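Terminal oxygenase component of carbazole 1,9a-dioxygenase (Sphingomonas, PDB 3GKQ) probably dihydroxylates carbazole at its angular position, passing electrons received from a ferredoxin through a Rieske [2Fe-2S] cluster to a non-heme iron. Local coordinates at residues Arg75-Ser80 / Ile91-His96. Residues are numbered along the deposited sequence; the frame is centred on the assembly and turned at random.
Sequences RGVTLS and ISCWYH. With FES (Fe2/s2 (inorganic) cluster), chain H.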
loop_
_atom_site.group_PDB
_atom_site.type_symbol
_atom_site.label_atom_id
_atom_site.label_comp_id
_atom_site.label_asym_id
_atom_site.label_seq_id
_atom_site.Cartn_x
_atom_site.Cartn_y
_atom_site.Cartn_z
ATOM N N ARG A 75 -25.552 -9.600 5.258
ATOM C CA ARG A 75 -24.825 -8.808 4.270
ATOM C C ARG A 75 -23.315 -8.869 4.482
ATOM O O ARG A 75 -22.560 -8.062 3.937
ATOM C CB ARG A 75 -25.315 -7.355 4.301
ATOM C CG ARG A 75 -26.825 -7.193 4.082
ATOM C CD ARG A 75 -27.286 -7.865 2.788
ATOM N NE ARG A 75 -26.548 -7.378 1.627
ATOM C CZ ARG A 75 -26.843 -6.270 0.957
ATOM N NH1 ARG A 75 -27.879 -5.522 1.320
ATOM N NH2 ARG A 75 -26.090 -5.898 -0.073
ATOM N N GLY A 76 -22.890 -9.826 5.298
ATOM C CA GLY A 76 -21.476 -10.029 5.548
ATOM C C GLY A 76 -20.703 -8.989 6.333
ATOM O O GLY A 76 -19.479 -8.957 6.239
ATOM N N VAL A 77 -21.381 -8.143 7.107
ATOM C CA VAL A 77 -20.658 -7.146 7.886
ATOM C C VAL A 77 -19.939 -7.824 9.044
ATOM O O VAL A 77 -20.248 -8.965 9.404
ATOM C CB VAL A 77 -21.592 -6.058 8.466
ATOM C CG1 VAL A 77 -22.353 -5.371 7.339
ATOM C CG2 VAL A 77 -22.551 -6.672 9.496
ATOM N N THR A 78 -18.972 -7.118 9.616
ATOM C CA THR A 78 -18.224 -7.635 10.750
ATOM C C THR A 78 -19.024 -7.283 12.008
ATOM O O THR A 78 -19.227 -6.111 12.311
ATOM C CB THR A 78 -16.827 -6.990 10.814
ATOM O OG1 THR A 78 -16.088 -7.351 9.636
ATOM C CG2 THR A 78 -16.071 -7.458 12.049
ATOM N N LEU A 79 -19.483 -8.299 12.730
ATOM C CA LEU A 79 -20.285 -8.077 13.935
ATOM C C LEU A 79 -19.593 -7.181 14.954
ATOM O O LEU A 79 -20.205 -6.254 15.486
ATOM C CB LEU A 79 -20.636 -9.414 14.592
ATOM C CG LEU A 79 -21.516 -10.363 13.772
ATOM C CD1 LEU A 79 -21.555 -11.738 14.438
ATOM C CD2 LEU A 79 -22.913 -9.783 13.644
ATOM N N SER A 80 -18.313 -7.448 15.205
ATOM C CA SER A 80 -17.537 -6.682 16.178
ATOM C C SER A 80 -17.322 -5.209 15.832
ATOM O O SER A 80 -16.763 -4.468 16.640
ATOM C CB SER A 80 -16.179 -7.353 16.431
ATOM O OG SER A 80 -15.356 -7.333 15.273
ATOM N N ILE A 91 -26.076 -12.205 20.563
ATOM C CA ILE A 91 -25.516 -10.981 20.026
ATOM C C ILE A 91 -26.399 -10.668 18.827
ATOM O O ILE A 91 -26.800 -11.575 18.093
ATOM C CB ILE A 91 -24.043 -11.151 19.562
ATOM C CG1 ILE A 91 -23.558 -9.845 18.916
ATOM C CG2 ILE A 91 -23.924 -12.303 18.570
ATOM C CD1 ILE A 91 -22.056 -9.810 18.624
ATOM N N SER A 92 -26.727 -9.396 18.644
ATOM C CA SER A 92 -27.563 -8.985 17.527
ATOM C C SER A 92 -26.740 -8.102 16.595
ATOM O O SER A 92 -26.093 -7.151 17.044
ATOM C CB SER A 92 -28.788 -8.198 18.026
ATOM O OG SER A 92 -29.591 -8.972 18.905
ATOM N N CYS A 93 -26.759 -8.420 15.303
ATOM C CA CYS A 93 -26.021 -7.626 14.329
ATOM C C CYS A 93 -26.530 -6.200 14.379
ATOM O O CYS A 93 -27.743 -5.953 14.423
ATOM C CB CYS A 93 -26.193 -8.173 12.911
ATOM S SG CYS A 93 -25.239 -7.241 11.658
ATOM N N TRP A 94 -25.589 -5.266 14.361
ATOM C CA TRP A 94 -25.888 -3.848 14.416
ATOM C C TRP A 94 -26.570 -3.280 13.176
ATOM O O TRP A 94 -27.052 -2.147 13.202
ATOM C CB TRP A 94 -24.595 -3.074 14.662
ATOM C CG TRP A 94 -23.461 -3.498 13.748
ATOM C CD1 TRP A 94 -22.551 -4.493 13.974
ATOM C CD2 TRP A 94 -23.132 -2.935 12.467
ATOM N NE1 TRP A 94 -21.670 -4.582 12.913
ATOM C CE2 TRP A 94 -22.006 -3.638 11.975
ATOM C CE3 TRP A 94 -23.681 -1.905 11.688
ATOM C CZ2 TRP A 94 -21.412 -3.342 10.735
ATOM C CZ3 TRP A 94 -23.090 -1.608 10.450
ATOM C CH2 TRP A 94 -21.966 -2.330 9.990
ATOM N N TYR A 95 -26.619 -4.051 12.093
ATOM C CA TYR A 95 -27.223 -3.547 10.864
ATOM C C TYR A 95 -28.730 -3.820 10.758
ATOM O O TYR A 95 -29.523 -2.881 10.692
ATOM C CB TYR A 95 -26.486 -4.128 9.642
ATOM C CG TYR A 95 -26.603 -3.296 8.377
ATOM C CD1 TYR A 95 -27.435 -2.177 8.323
ATOM C CD2 TYR A 95 -25.899 -3.648 7.220
ATOM C CE1 TYR A 95 -27.569 -1.429 7.149
ATOM C CE2 TYR A 95 -26.027 -2.907 6.037
ATOM C CZ TYR A 95 -26.862 -1.804 6.011
ATOM O OH TYR A 95 -26.994 -1.073 4.854
ATOM N N HIS A 96 -29.124 -5.091 10.734
ATOM C CA HIS A 96 -30.543 -5.440 10.633
ATOM C C HIS A 96 -31.015 -6.334 11.779
ATOM O O HIS A 96 -32.034 -7.017 11.665
ATOM C CB HIS A 96 -30.854 -6.139 9.303
ATOM C CG HIS A 96 -30.320 -5.427 8.099
ATOM N ND1 HIS A 96 -29.063 -5.672 7.588
ATOM C CD2 HIS A 96 -30.872 -4.477 7.308
ATOM C CE1 HIS A 96 -28.864 -4.903 6.531
ATOM N NE2 HIS A 96 -29.945 -4.168 6.340
HETATM FE FE1 FES H . -26.197 -8.264 9.846
HETATM FE FE2 FES H . -28.157 -7.435 8.078
HETATM S S1 FES H . -28.496 -8.223 10.122
HETATM S S2 FES H . -25.854 -7.396 7.826
#
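Val-77 and Trp-94 meet where the two cluster-binding loops of the Rieske domain close over the [2Fe-2S] group, each loop giving one cysteine and one histidine: Cys-72 and His-74 from one, Cys-93 and His-96 from the other. The iron atoms are told apart by their ligands, Cys-93 SG at 2.3 Å from FE1 and His-96 ND1 at 2.0 Å from FE2. Val-77 is the wedge between the loops. With CG1 anti to the carbonyl carbon (chi1 -58°), CG2 falls between backbone N and carbonyl carbon and reaches Cys-93 SG at 3.5 Å, CB rests 3.5 Å from Trp-94 CZ2, and CG1 touches Tyr-95 CD2 obliquely. Two residues on, Leu-79 brings CD2 to 3.7 Å from Cys-93 CB, covering the cysteine from its carbon side. Cys-93 SG has a further partner, the backbone N of Tyr-95, whose nearly straight N-H bond (168°) would be expected to draw charge from the thiolate. One polar bond ties the loops directly: Trp-94 NE1 donates to Thr-78 O at 2.9 Å, with the oxygen almost in the indole plane but the donor above the carbonyl plane. With chi1 at 48°, the indole turns its N-H edge to this carbonyl. A phenylalanine here would probably leave Thr-78 O without that donor and open a gap beside Val-77 CB. The second subunit borders the site: its Asp-183 bonds His-96 NE2, while its Glu-179 and Tyr-345 hold the guanidinium of Arg-75, an arrangement consistent with electron transfer across the subunit boundary in this family. Arg-75 CG lies 3.9 Å from His-96 CE1, the same ring carbon that lies over the centre of the Tyr-95 ring.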